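Local coordinates for serine protease inhibitor (Thermoanaerobacter tengcongensis, PDB 2PEF), which probably inhibits serine-type endopeptidases as a serpin from a thermophilic bacterium, captured here in the latent state, at residues A92-F97 against N134-S139; D107-I112 against A118-A123; I25-N30 against S234-I239; A325-S330 against P363-T368; K3-K8 against Y75-K80. All coordinates share one frame; numbering follows the deposited sequence.

The five contacts sample the serpin fold in its latent form, where strand 322-331, which carries the hinge of the reactive-centre loop, is inserted into beta-sheet A. Contacts 1 and 2 adjoin, about 12 Å between centres, and share the edge of that sheet: I95 O and F121 N lie 2.8 Å apart. Contact 4 sits about 3 Å from the chain's centre and meets contact 1 through V137 and V328. Contact 3, its centre about 16 Å from that of contact 4, touches it at T368, against which both I25 and I239 pack. Contact 5, at the N-terminal side, meets contact 4 where Y77 OH touches I364 CD1, and lies about 31 Å from contact 3, centre to centre.

Contact 1. Residues A92-F97 against N134-S139; sequences ANSIWF and NNWVKS
W136, on the serpin helix F (residues 127-140) that crosses beta-sheet A, lays one indole face over S94 of strand 87-98. Its side chain extends from the helix with CG anti to the backbone N (chi1 -173°), which carries the ring down to the sheet. S94 CB stands 3.8 Å from the centroid of the W136 six-membered ring, a CH-pi contact over the face, while S94 OG lies above the same ring but displaced to its rim, 3.3 Å from W136 CH2. The S94 hydroxyl is also gripped from its own strand, by W96 NE1 at 2.9 Å in a bent bond (138°).

The W136 contact joins helix F to strand 87-98, strand 2 of sheet A, the two running almost antiparallel. W96 turns its edge toward the W136 face, with the ring planes at 87°, an offset T-shaped arrangement in which W96 CZ2 comes 3.8 Å from W136 CB. At the far end of the indole, the methyl of A92 packs 3.7 Å from W136 CZ2, and A92 O approaches the ring edge 3.6 Å from W136 CH2. The W136 indole nitrogen is satisfied by D119 OD2 on the neighbouring strand 119-123, a bond that probably helps to fix the rotation of the ring. From that same strand F121 stacks on W96 and meets W136 at a steep angle.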
# COMPACT_ATOMS: atom_id res chain seq x y z
N ALA A 92 3.16 10.70 -4.34
CA ALA A 92 2.53 11.64 -5.25
C ALA A 92 1.02 11.52 -5.18
O ALA A 92 0.47 10.42 -5.16
CB ALA A 92 3.02 11.43 -6.67
N ASN A 93 0.36 12.67 -5.13
CA ASN A 93 -1.08 12.72 -5.08
C ASN A 93 -1.60 13.59 -6.21
O ASN A 93 -0.96 14.59 -6.56
CB ASN A 93 -1.55 13.27 -3.74
CG ASN A 93 -1.17 12.36 -2.59
OD1 ASN A 93 -1.57 11.19 -2.55
ND2 ASN A 93 -0.37 12.87 -1.66
N SER A 94 -2.74 13.21 -6.78
CA SER A 94 -3.39 14.03 -7.79
C SER A 94 -4.90 13.93 -7.76
O SER A 94 -5.46 12.93 -7.29
CB SER A 94 -2.85 13.70 -9.19
OG SER A 94 -3.10 12.35 -9.53
N ILE A 95 -5.55 14.98 -8.24
CA ILE A 95 -6.98 15.01 -8.46
C ILE A 95 -7.16 15.35 -9.93
O ILE A 95 -6.42 16.19 -10.48
CB ILE A 95 -7.70 16.11 -7.61
CG1 ILE A 95 -7.16 16.15 -6.17
CG2 ILE A 95 -9.23 15.95 -7.66
CD1 ILE A 95 -7.44 14.92 -5.31
N TRP A 96 -8.11 14.67 -10.57
CA TRP A 96 -8.45 14.92 -11.97
C TRP A 96 -9.96 15.15 -12.00
O TRP A 96 -10.72 14.30 -11.54
CB TRP A 96 -8.10 13.71 -12.83
CG TRP A 96 -6.65 13.29 -12.75
CD1 TRP A 96 -6.05 12.64 -11.70
CD2 TRP A 96 -5.65 13.46 -13.75
NE1 TRP A 96 -4.72 12.42 -11.99
CE2 TRP A 96 -4.45 12.91 -13.24
CE3 TRP A 96 -5.65 14.03 -15.03
CZ2 TRP A 96 -3.26 12.91 -13.97
CZ3 TRP A 96 -4.46 14.03 -15.76
CH2 TRP A 96 -3.28 13.47 -15.22
N PHE A 97 -10.38 16.30 -12.52
CA PHE A 97 -11.81 16.61 -12.60
C PHE A 97 -12.23 17.11 -13.98
O PHE A 97 -11.46 17.78 -14.67
CB PHE A 97 -12.25 17.57 -11.49
CG PHE A 97 -11.69 18.96 -11.61
CD1 PHE A 97 -12.35 19.94 -12.35
CD2 PHE A 97 -10.50 19.30 -10.96
CE1 PHE A 97 -11.83 21.23 -12.46
CE2 PHE A 97 -9.98 20.59 -11.07
CZ PHE A 97 -10.65 21.56 -11.81
N ASN A 134 -2.28 7.89 -17.14
CA ASN A 134 -1.32 6.80 -17.20
C ASN A 134 0.13 7.26 -17.26
O ASN A 134 1.01 6.62 -16.67
CB ASN A 134 -1.64 5.85 -18.36
CG ASN A 134 -2.89 5.04 -18.10
OD1 ASN A 134 -3.27 4.81 -16.95
ND2 ASN A 134 -3.54 4.59 -19.17
N ASN A 135 0.38 8.36 -17.96
CA ASN A 135 1.71 8.97 -17.97
C ASN A 135 2.11 9.49 -16.59
O ASN A 135 3.28 9.38 -16.19
CB ASN A 135 1.80 10.07 -19.03
CG ASN A 135 1.94 9.51 -20.42
OD1 ASN A 135 2.67 8.53 -20.64
ND2 ASN A 135 1.25 10.11 -21.38
N TRP A 136 1.12 10.01 -15.86
CA TRP A 136 1.34 10.50 -14.51
C TRP A 136 1.70 9.33 -13.58
O TRP A 136 2.71 9.39 -12.90
CB TRP A 136 0.11 11.26 -14.00
CG TRP A 136 0.31 11.93 -12.67
CD1 TRP A 136 0.75 13.20 -12.46
CD2 TRP A 136 0.05 11.38 -11.38
NE1 TRP A 136 0.79 13.47 -11.12
CE2 TRP A 136 0.36 12.37 -10.43
CE3 TRP A 136 -0.42 10.14 -10.93
CZ2 TRP A 136 0.23 12.16 -9.05
CZ3 TRP A 136 -0.55 9.93 -9.55
CH2 TRP A 136 -0.23 10.94 -8.63
N VAL A 137 0.89 8.27 -13.60
CA VAL A 137 1.18 7.10 -12.75
C VAL A 137 2.51 6.43 -13.12
O VAL A 137 3.28 6.05 -12.23
CB VAL A 137 0.01 6.06 -12.70
CG1 VAL A 137 -1.26 6.70 -12.14
CG2 VAL A 137 -0.26 5.43 -14.05
N LYS A 138 2.80 6.34 -14.41
CA LYS A 138 4.08 5.79 -14.87
C LYS A 138 5.25 6.60 -14.34
O LYS A 138 6.25 6.04 -13.89
CB LYS A 138 4.13 5.70 -16.40
CG LYS A 138 5.22 4.79 -16.92
CD LYS A 138 5.26 4.76 -18.45
CE LYS A 138 6.26 3.74 -18.95
N SER A 139 5.14 7.93 -14.39
CA SER A 139 6.21 8.81 -13.92
C SER A 139 6.42 8.71 -12.41
O SER A 139 7.55 8.61 -11.93
CB SER A 139 5.93 10.27 -14.30
OG SER A 139 6.90 11.13 -13.73

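Contact 2. Residues D107-I112 against A118-A123; sequences DFLQII and ADIFKA
A118 N donates to I112 O across 3.2 Å, linking the backbone of helix 106-116 to the chain just leaving it, ahead of strand 119-123. The bond is nearly straight at the hydrogen (165°), yet the donor stands well above the I112 carbonyl plane and is not aimed at a lone pair. Beside it the A118 methyl presses on the I112 side chain: A118 CB and I112 CG2 are only 3.3 Å apart, tighter than ordinary van der Waals contact. The I112 chi1 of -100° lies away from the staggered values, so the pair appears strained.

One turn earlier, L109 reaches across to I120. Its CD2 methyl touches I120 CG2 at 4.1 Å, and I120 CD1 comes within 4.0 Å of L109 O, the branches of the two side chains meeting at a slant. I120 places CG1 beside its backbone N (chi1 -62°), bringing CD1 toward L109; the residue was modelled in two conformers, so these contacts hold for one of them and are less certain.

The two segments are serpin helix E and the edge strand of beta-sheet A. Strand 119-123 is hydrogen-bonded in parallel to strand 87-98, through D119 and F121 to I95 and through A123 to F97. I112 rests on I95 and I120 on F97, so strand 87-98 lies behind both pairs; I112 also touches N47.

Apart from one backbone bond and the approach of I120 CD1 to L109 O, the contact is between aliphatic groups, and would therefore depend mainly on shape and the exclusion of water.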
# COMPACT_ATOMS: atom_id res chain seq x y z
N ASP A 107 -12.17 25.33 -0.76
CA ASP A 107 -11.70 24.82 0.53
C ASP A 107 -11.09 23.42 0.37
O ASP A 107 -10.03 23.14 0.93
CB ASP A 107 -12.84 24.79 1.56
CG ASP A 107 -12.34 24.61 2.99
OD1 ASP A 107 -11.37 25.29 3.38
OD2 ASP A 107 -12.94 23.79 3.73
N PHE A 108 -11.75 22.57 -0.42
CA PHE A 108 -11.26 21.21 -0.69
C PHE A 108 -9.93 21.22 -1.42
O PHE A 108 -8.99 20.52 -1.03
CB PHE A 108 -12.30 20.42 -1.49
CG PHE A 108 -11.79 19.09 -1.98
CD1 PHE A 108 -11.68 18.01 -1.11
CD2 PHE A 108 -11.43 18.92 -3.32
CE1 PHE A 108 -11.20 16.78 -1.57
CE2 PHE A 108 -10.95 17.70 -3.78
CZ PHE A 108 -10.84 16.62 -2.90
N LEU A 109 -9.85 22.00 -2.49
CA LEU A 109 -8.63 22.11 -3.29
C LEU A 109 -7.47 22.65 -2.47
O LEU A 109 -6.32 22.24 -2.67
CB LEU A 109 -8.86 22.96 -4.54
CG LEU A 109 -9.78 22.40 -5.63
CD1 LEU A 109 -9.89 23.40 -6.79
CD2 LEU A 109 -9.32 21.04 -6.14
N GLN A 110 -7.76 23.56 -1.54
CA GLN A 110 -6.73 24.14 -0.69
C GLN A 110 -6.17 23.11 0.29
O GLN A 110 -4.96 22.99 0.44
CB GLN A 110 -7.26 25.37 0.06
CG GLN A 110 -6.17 26.24 0.68
CD GLN A 110 -5.20 26.81 -0.35
OE1 GLN A 110 -3.99 26.64 -0.24
NE2 GLN A 110 -5.74 27.50 -1.36
N ILE A 111 -7.07 22.37 0.94
CA ILE A 111 -6.67 21.31 1.87
C ILE A 111 -5.79 20.27 1.16
O ILE A 111 -4.74 19.87 1.66
CB ILE A 111 -7.90 20.63 2.52
CG1 ILE A 111 -8.64 21.63 3.41
CG2 ILE A 111 -7.49 19.39 3.33
CD1 ILE A 111 -10.08 21.25 3.71
N ILE A 112 -6.24 19.86 -0.02
CA ILE A 112 -5.55 18.85 -0.82
C ILE A 112 -4.20 19.34 -1.34
O ILE A 112 -3.21 18.61 -1.30
CB ILE A 112 -6.50 18.31 -1.93
CG1 ILE A 112 -7.11 16.96 -1.52
CG2 ILE A 112 -5.81 18.17 -3.27
CD1 ILE A 112 -7.93 17.00 -0.24
N ALA A 118 -1.14 17.83 -3.68
CA ALA A 118 -1.74 17.19 -4.84
C ALA A 118 -1.69 18.05 -6.09
O ALA A 118 -2.00 19.24 -6.07
CB ALA A 118 -3.16 16.76 -4.54
N ASP A 119 -1.27 17.42 -7.19
CA ASP A 119 -1.41 17.99 -8.52
C ASP A 119 -2.89 18.05 -8.86
O ASP A 119 -3.60 17.06 -8.71
CB ASP A 119 -0.71 17.10 -9.54
CG ASP A 119 0.81 17.13 -9.42
OD1 ASP A 119 1.37 18.17 -9.05
OD2 ASP A 119 1.43 16.09 -9.73
N ILE A 120 -3.34 19.22 -9.32
CA ILE A 120 -4.75 19.41 -9.64
C ILE A 120 -4.93 19.55 -11.15
O ILE A 120 -4.47 20.52 -11.76
CB ILE A 120 -5.35 20.62 -8.88
CG1 ILE A 120 -5.27 20.38 -7.37
CG2 ILE A 120 -6.80 20.87 -9.31
CD1 ILE A 120 -5.29 21.65 -6.53
N PHE A 121 -5.59 18.56 -11.76
CA PHE A 121 -5.77 18.53 -13.21
C PHE A 121 -7.21 18.83 -13.62
O PHE A 121 -8.11 18.03 -13.36
CB PHE A 121 -5.37 17.17 -13.78
CG PHE A 121 -3.91 16.84 -13.64
CD1 PHE A 121 -3.44 16.16 -12.52
CD2 PHE A 121 -3.01 17.19 -14.64
CE1 PHE A 121 -2.09 15.84 -12.39
CE2 PHE A 121 -1.66 16.87 -14.53
CZ PHE A 121 -1.20 16.20 -13.40
N LYS A 122 -7.42 19.98 -14.26
CA LYS A 122 -8.69 20.25 -14.92
C LYS A 122 -8.65 19.56 -16.28
O LYS A 122 -7.85 19.92 -17.15
CB LYS A 122 -8.94 21.76 -15.05
CG LYS A 122 -7.74 22.59 -15.47
N ALA A 123 -9.50 18.55 -16.45
CA ALA A 123 -9.37 17.64 -17.58
C ALA A 123 -10.63 17.51 -18.44
O ALA A 123 -11.73 17.83 -17.99
CB ALA A 123 -8.90 16.27 -17.10

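Contact 3. Residues I25-N30 against S234-I239; sequences IDDKEN and SVNEYI
I25, in the irregular loop that follows helix 7-22, comes with its CA 7.9 Å from N236 CA on the first turn of helix 235-241. Its side chain points at the helix and meets I239 tip to tip, I25 CG1 lying 4.0 Å from I239 CD1, while its CG2 methyl brushes the amide oxygen of N236 (I25 CG2 to N236 OD1, 3.4 Å). Cutting I25 back to an alanine removes these branches and would probably leave I239 CD1 facing a gap, with the loop less firmly seated. N236 makes the polar link: its ND2 reaches D27 OD1 at 3.2 Å in a weak, bent bond, the amide and carboxylate nearly coplanar (16° apart). A water donates both to N236 OD1 at 2.6 Å and to D26 O at 3.0 Å, so both ends of the amide engage the loop. The turn itself is fixed by D26 OD1, which accepts from K28 N and E29 N. At the helix start, S234 OG caps E237 N. T368 of strand 362-372 receives both I25 and I239. The arrangement belongs to serpin helix G, which lies against beta-sheet B beside the loop leaving helix A, with an Asx turn shaping that loop.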
# COMPACT_ATOMS: atom_id res chain seq x y z
N ILE A 25 -6.19 -10.60 0.95
CA ILE A 25 -5.36 -11.77 0.69
C ILE A 25 -5.98 -12.71 -0.35
O ILE A 25 -7.11 -13.19 -0.19
CB ILE A 25 -5.07 -12.56 2.00
CG1 ILE A 25 -4.36 -11.68 3.02
CG2 ILE A 25 -4.27 -13.84 1.73
CD1 ILE A 25 -3.12 -10.99 2.50
N ASP A 26 -5.22 -12.98 -1.41
CA ASP A 26 -5.63 -13.96 -2.41
C ASP A 26 -5.33 -15.37 -1.93
O ASP A 26 -4.41 -15.60 -1.14
CB ASP A 26 -4.95 -13.69 -3.76
CG ASP A 26 -5.65 -14.38 -4.92
OD1 ASP A 26 -5.53 -15.62 -5.05
OD2 ASP A 26 -6.31 -13.67 -5.71
N ASP A 27 -6.10 -16.32 -2.45
CA ASP A 27 -6.00 -17.72 -2.05
C ASP A 27 -4.81 -18.44 -2.69
O ASP A 27 -4.22 -19.34 -2.09
CB ASP A 27 -7.30 -18.44 -2.43
CG ASP A 27 -7.77 -19.37 -1.34
OD1 ASP A 27 -7.53 -19.07 -0.15
OD2 ASP A 27 -8.40 -20.40 -1.67
N LYS A 28 -4.47 -18.04 -3.91
CA LYS A 28 -3.42 -18.72 -4.68
C LYS A 28 -2.36 -17.76 -5.20
O LYS A 28 -1.19 -18.13 -5.33
CB LYS A 28 -4.03 -19.51 -5.84
N GLU A 29 -2.77 -16.53 -5.51
CA GLU A 29 -1.87 -15.51 -6.03
C GLU A 29 -1.16 -14.79 -4.90
O GLU A 29 -1.74 -14.59 -3.83
CB GLU A 29 -2.64 -14.49 -6.88
CG GLU A 29 -3.41 -15.07 -8.06
CD GLU A 29 -2.53 -15.87 -9.01
OE1 GLU A 29 -1.40 -15.41 -9.32
OE2 GLU A 29 -2.97 -16.95 -9.45
N ASN A 30 0.09 -14.40 -5.14
CA ASN A 30 0.80 -13.52 -4.21
C ASN A 30 0.06 -12.21 -4.05
O ASN A 30 -0.36 -11.60 -5.04
CB ASN A 30 2.21 -13.22 -4.71
CG ASN A 30 3.08 -14.46 -4.82
OD1 ASN A 30 2.68 -15.57 -4.48
ND2 ASN A 30 4.30 -14.26 -5.30
N SER A 234 -1.90 -22.45 8.88
CA SER A 234 -1.90 -22.04 7.48
C SER A 234 -1.53 -20.57 7.35
O SER A 234 -1.57 -19.81 8.32
CB SER A 234 -3.28 -22.28 6.86
OG SER A 234 -4.22 -21.36 7.37
N VAL A 235 -1.15 -20.16 6.14
CA VAL A 235 -0.88 -18.75 5.85
C VAL A 235 -2.10 -17.88 6.17
O VAL A 235 -1.98 -16.83 6.80
CB VAL A 235 -0.39 -18.54 4.39
CG1 VAL A 235 -0.60 -17.10 3.91
CG2 VAL A 235 1.07 -18.92 4.28
N ASN A 236 -3.28 -18.35 5.76
CA ASN A 236 -4.52 -17.60 5.95
C ASN A 236 -4.95 -17.51 7.41
O ASN A 236 -5.44 -16.47 7.85
CB ASN A 236 -5.65 -18.15 5.08
CG ASN A 236 -5.52 -17.75 3.63
OD1 ASN A 236 -4.71 -16.88 3.28
ND2 ASN A 236 -6.31 -18.37 2.77
N GLU A 237 -4.76 -18.60 8.16
CA GLU A 237 -5.10 -18.59 9.58
C GLU A 237 -4.11 -17.73 10.34
O GLU A 237 -4.50 -17.00 11.25
CB GLU A 237 -5.15 -20.00 10.16
CG GLU A 237 -5.56 -20.05 11.64
CD GLU A 237 -6.86 -19.31 11.94
OE1 GLU A 237 -7.88 -19.56 11.26
OE2 GLU A 237 -6.86 -18.47 12.87
N TYR A 238 -2.83 -17.79 9.98
CA TYR A 238 -1.86 -16.90 10.61
C TYR A 238 -2.24 -15.43 10.39
O TYR A 238 -2.19 -14.62 11.32
CB TYR A 238 -0.43 -17.17 10.13
CG TYR A 238 0.54 -16.19 10.74
CD1 TYR A 238 1.07 -16.41 12.01
CD2 TYR A 238 0.89 -15.02 10.08
CE1 TYR A 238 1.94 -15.49 12.59
CE2 TYR A 238 1.74 -14.10 10.65
CZ TYR A 238 2.27 -14.34 11.90
OH TYR A 238 3.12 -13.42 12.45
N ILE A 239 -2.59 -15.08 9.16
CA ILE A 239 -2.96 -13.70 8.83
C ILE A 239 -4.23 -13.28 9.57
O ILE A 239 -4.36 -12.13 10.00
CB ILE A 239 -3.07 -13.50 7.29
CG1 ILE A 239 -1.68 -13.60 6.66
CG2 ILE A 239 -3.71 -12.17 6.95
CD1 ILE A 239 -1.70 -13.77 5.16
O HOH W 1 -3.23 -17.03 1.18

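Contact 4. Residues A325-S330 against P363-T368; sequences AGAVTS and PIFIGT
With CG beside its own backbone N (chi1 -73°) and the ring plane roughly perpendicular to the CA-CB-CG plane (chi2 85°), F365 presents a face to A325 and an edge to the next residue of the same strand, G326. The A325 methyl sits over the middle of the ring, its CB 3.6 Å from the F365 centroid and only 9° off the ring normal, a well-centred CH-pi contact. G326 O meets the rim near the ring plane, 3.4 Å from F365 CE2. The A327 methyl then comes in obliquely, with A327 CB 3.8 Å from F365 CE2. Alternate small residues thus hold the phenyl group by their methyls, while the backbone of G326 passes along its edge.

The chain turns a corner at I364 and F365, which form a classic beta bulge, consistent with the ring being directed at strand 322-331. That strand carries the reactive-loop hinge inserted into beta-sheet A in the latent state. There it is bonded to strand 158-169 through A325 with F166 and A327 with V164, and to strand 310-318 through G326 with F315. V164 and F166 also touch F365, and A327 packs on S34 and S37 at the head of helix 35-46, consistent with the serpin shutter region.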
# COMPACT_ATOMS: atom_id res chain seq x y z
N ALA A 325 9.54 -1.22 -4.91
CA ALA A 325 8.12 -1.49 -4.73
C ALA A 325 7.32 -0.26 -5.12
O ALA A 325 7.77 0.87 -4.91
CB ALA A 325 7.83 -1.89 -3.30
N GLY A 326 6.15 -0.48 -5.71
CA GLY A 326 5.31 0.60 -6.18
C GLY A 326 3.85 0.33 -5.90
O GLY A 326 3.42 -0.82 -5.85
N ALA A 327 3.09 1.40 -5.70
CA ALA A 327 1.66 1.29 -5.47
C ALA A 327 0.90 2.47 -6.04
O ALA A 327 1.41 3.60 -6.08
CB ALA A 327 1.36 1.16 -3.98
N VAL A 328 -0.30 2.19 -6.51
CA VAL A 328 -1.24 3.23 -6.89
C VAL A 328 -2.57 2.88 -6.25
O VAL A 328 -2.96 1.72 -6.21
CB VAL A 328 -1.41 3.34 -8.42
CG1 VAL A 328 -2.52 4.33 -8.78
CG2 VAL A 328 -0.11 3.75 -9.09
N THR A 329 -3.23 3.90 -5.71
CA THR A 329 -4.61 3.78 -5.27
C THR A 329 -5.44 4.84 -5.98
O THR A 329 -5.11 6.03 -5.94
CB THR A 329 -4.75 3.94 -3.74
OG1 THR A 329 -3.78 3.13 -3.07
CG2 THR A 329 -6.16 3.53 -3.29
N SER A 330 -6.50 4.40 -6.65
CA SER A 330 -7.39 5.33 -7.33
C SER A 330 -8.80 5.28 -6.75
O SER A 330 -9.26 4.23 -6.26
CB SER A 330 -7.41 5.06 -8.84
OG SER A 330 -7.85 3.75 -9.11
N PRO A 363 3.91 -0.63 8.29
CA PRO A 363 4.19 -1.25 7.00
C PRO A 363 3.83 -0.36 5.81
O PRO A 363 2.65 -0.12 5.54
CB PRO A 363 3.32 -2.50 7.02
CG PRO A 363 2.14 -2.12 7.86
CD PRO A 363 2.63 -1.11 8.87
N ILE A 364 4.86 0.11 5.11
CA ILE A 364 4.66 0.85 3.85
C ILE A 364 4.06 -0.08 2.80
O ILE A 364 3.13 0.30 2.10
CB ILE A 364 5.99 1.47 3.33
CG1 ILE A 364 6.68 2.31 4.42
CG2 ILE A 364 5.77 2.27 2.04
CD1 ILE A 364 5.91 3.55 4.88
N PHE A 365 4.62 -1.29 2.72
CA PHE A 365 4.10 -2.38 1.90
C PHE A 365 3.98 -3.62 2.77
O PHE A 365 4.78 -3.84 3.69
CB PHE A 365 5.05 -2.67 0.73
CG PHE A 365 5.02 -1.63 -0.35
CD1 PHE A 365 5.81 -0.48 -0.25
CD2 PHE A 365 4.23 -1.81 -1.48
CE1 PHE A 365 5.79 0.48 -1.26
CE2 PHE A 365 4.20 -0.85 -2.49
CZ PHE A 365 4.98 0.29 -2.39
N ILE A 366 2.96 -4.44 2.49
CA ILE A 366 2.79 -5.72 3.19
C ILE A 366 2.18 -6.73 2.22
O ILE A 366 1.27 -6.41 1.45
CB ILE A 366 1.99 -5.57 4.52
CG1 ILE A 366 1.94 -6.89 5.29
CG2 ILE A 366 0.58 -5.00 4.27
CD1 ILE A 366 1.57 -6.74 6.77
N GLY A 367 2.70 -7.95 2.23
CA GLY A 367 2.27 -8.94 1.25
C GLY A 367 2.56 -10.39 1.58
O GLY A 367 3.05 -10.71 2.67
N THR A 368 2.25 -11.26 0.63
CA THR A 368 2.45 -12.69 0.79
C THR A 368 3.18 -13.23 -0.43
O THR A 368 2.95 -12.78 -1.55
CB THR A 368 1.12 -13.46 0.92
OG1 THR A 368 0.26 -13.14 -0.19
CG2 THR A 368 0.41 -13.10 2.22

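Contact 5. Residues K3-K8 against Y75-K80; sequences KNIDEK and YTYMKK
The CD1 methyl of I5 overlaps the base of Y77, lying 3.8 Å from Y77 CB and equally close to Y77 N, and only slightly farther, 4.0 Å, from Y77 CD1 on the ring. Here the N-terminal lead-in to serpin helix A (residues 7-22) runs alongside the C-terminal turns of helix D (residues 67-80). The N terminus of tengpin functions to trap the metastable native state; in this latent form its residues 3-6 lie against helix D. I5 and Y77 slant across one another, and Y77 holds CG anti to its backbone N (chi1 -168°), which swings the ring off the helix toward F9, whose ring it also meets. The Y77 hydroxyl bonds to D357 OD2.

The polar half of the contact lies at T76. Its OG1 accepts from K3 N at 2.9 Å, a nearly straight bond (167°), and is also hydrogen-bonded to K72 O one turn back in its own helix, so a single hydroxyl links the incoming chain to the helix backbone. K3 O sits close to the rest of the threonine, 3.4 Å from T76 CB and 3.5 Å from T76 CG2. A valine in place of T76 has no hydroxyl, which would probably leave both K3 N and K72 O without their partner there and the N-terminal residues freer to shift.

Beyond I5 the chain enters its helix at D6, the N-cap residue, whose OD1 bonds to F9 N and whose OD2 reaches Y73 OH of helix 67-80. Farther along that helix K79 NZ, whose charge is met by E2 just ahead of residues 3-8, donates to Y75 OH at 3.3 Å.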
# COMPACT_ATOMS: atom_id res chain seq x y z
N LYS A 3 1.44 17.87 13.01
CA LYS A 3 1.06 17.19 14.25
C LYS A 3 2.02 16.03 14.43
O LYS A 3 2.09 15.13 13.59
CB LYS A 3 -0.39 16.71 14.20
CG LYS A 3 -0.91 16.17 15.53
CD LYS A 3 -2.41 15.87 15.45
CE LYS A 3 -2.95 15.39 16.79
NZ LYS A 3 -3.08 16.49 17.79
N ASN A 4 2.76 16.07 15.54
CA ASN A 4 3.82 15.12 15.78
C ASN A 4 3.30 13.69 15.78
O ASN A 4 2.28 13.39 16.40
CB ASN A 4 4.53 15.44 17.10
CG ASN A 4 5.19 16.82 17.09
OD1 ASN A 4 5.35 17.45 18.13
ND2 ASN A 4 5.57 17.29 15.90
N ILE A 5 4.00 12.82 15.05
CA ILE A 5 3.65 11.41 15.02
C ILE A 5 3.77 10.88 16.45
O ILE A 5 4.82 11.01 17.08
CB ILE A 5 4.54 10.59 14.04
CG1 ILE A 5 4.55 11.23 12.64
CG2 ILE A 5 4.11 9.13 14.00
CD1 ILE A 5 3.18 11.39 11.97
N ASP A 6 2.67 10.32 16.94
CA ASP A 6 2.56 9.86 18.32
C ASP A 6 2.03 8.43 18.36
O ASP A 6 1.75 7.83 17.32
CB ASP A 6 1.65 10.80 19.13
CG ASP A 6 0.25 10.97 18.51
OD1 ASP A 6 -0.13 10.19 17.61
OD2 ASP A 6 -0.47 11.89 18.94
N GLU A 7 1.87 7.89 19.57
CA GLU A 7 1.42 6.51 19.74
C GLU A 7 0.00 6.28 19.23
O GLU A 7 -0.30 5.21 18.71
CB GLU A 7 1.55 6.07 21.20
CG GLU A 7 2.98 6.07 21.74
N LYS A 8 -0.86 7.30 19.36
CA LYS A 8 -2.23 7.22 18.83
C LYS A 8 -2.23 6.99 17.32
O LYS A 8 -2.88 6.08 16.83
CB LYS A 8 -3.04 8.47 19.20
CG LYS A 8 -4.45 8.49 18.59
CD LYS A 8 -5.34 9.54 19.23
CE LYS A 8 -5.96 9.06 20.54
NZ LYS A 8 -6.75 7.80 20.39
N TYR A 75 0.21 14.73 6.64
CA TYR A 75 1.12 15.76 6.17
C TYR A 75 2.48 15.64 6.86
O TYR A 75 3.52 15.68 6.22
CB TYR A 75 0.52 17.15 6.38
CG TYR A 75 1.51 18.28 6.23
CD1 TYR A 75 1.92 18.72 4.97
CD2 TYR A 75 2.04 18.92 7.35
CE1 TYR A 75 2.83 19.75 4.82
CE2 TYR A 75 2.96 19.96 7.22
CZ TYR A 75 3.34 20.37 5.95
OH TYR A 75 4.25 21.40 5.83
N THR A 76 2.46 15.46 8.18
CA THR A 76 3.69 15.37 8.96
C THR A 76 4.42 14.06 8.67
O THR A 76 5.65 14.05 8.53
CB THR A 76 3.40 15.50 10.46
OG1 THR A 76 2.58 16.65 10.69
CG2 THR A 76 4.69 15.63 11.26
N TYR A 77 3.66 12.98 8.57
CA TYR A 77 4.22 11.66 8.26
C TYR A 77 4.95 11.68 6.92
O TYR A 77 6.09 11.24 6.83
CB TYR A 77 3.13 10.59 8.26
CG TYR A 77 3.67 9.18 8.23
CD1 TYR A 77 4.49 8.71 9.25
CD2 TYR A 77 3.35 8.31 7.19
CE1 TYR A 77 4.99 7.41 9.24
CE2 TYR A 77 3.84 7.01 7.16
CZ TYR A 77 4.66 6.57 8.19
OH TYR A 77 5.16 5.28 8.16
N MET A 78 4.28 12.19 5.89
CA MET A 78 4.87 12.32 4.55
C MET A 78 6.11 13.22 4.56
O MET A 78 7.10 12.92 3.89
CB MET A 78 3.85 12.84 3.55
CG MET A 78 2.75 11.85 3.19
SD MET A 78 1.75 12.44 1.82
CE MET A 78 0.69 13.61 2.67
N LYS A 79 6.04 14.30 5.32
CA LYS A 79 7.14 15.25 5.45
C LYS A 79 8.38 14.59 6.04
O LYS A 79 9.50 14.94 5.68
CB LYS A 79 6.71 16.44 6.32
CG LYS A 79 7.69 17.60 6.34
CD LYS A 79 7.02 18.83 6.93
CE LYS A 79 7.95 20.03 6.92
NZ LYS A 79 7.21 21.28 7.26
N LYS A 80 8.16 13.63 6.94
CA LYS A 80 9.27 13.02 7.69
C LYS A 80 9.74 11.65 7.19
O LYS A 80 10.76 11.13 7.68
CB LYS A 80 8.93 12.97 9.19
CG LYS A 80 9.02 14.34 9.86
CD LYS A 80 8.73 14.29 11.37
CE LYS A 80 9.88 13.70 12.18
NZ LYS A 80 11.21 14.36 11.94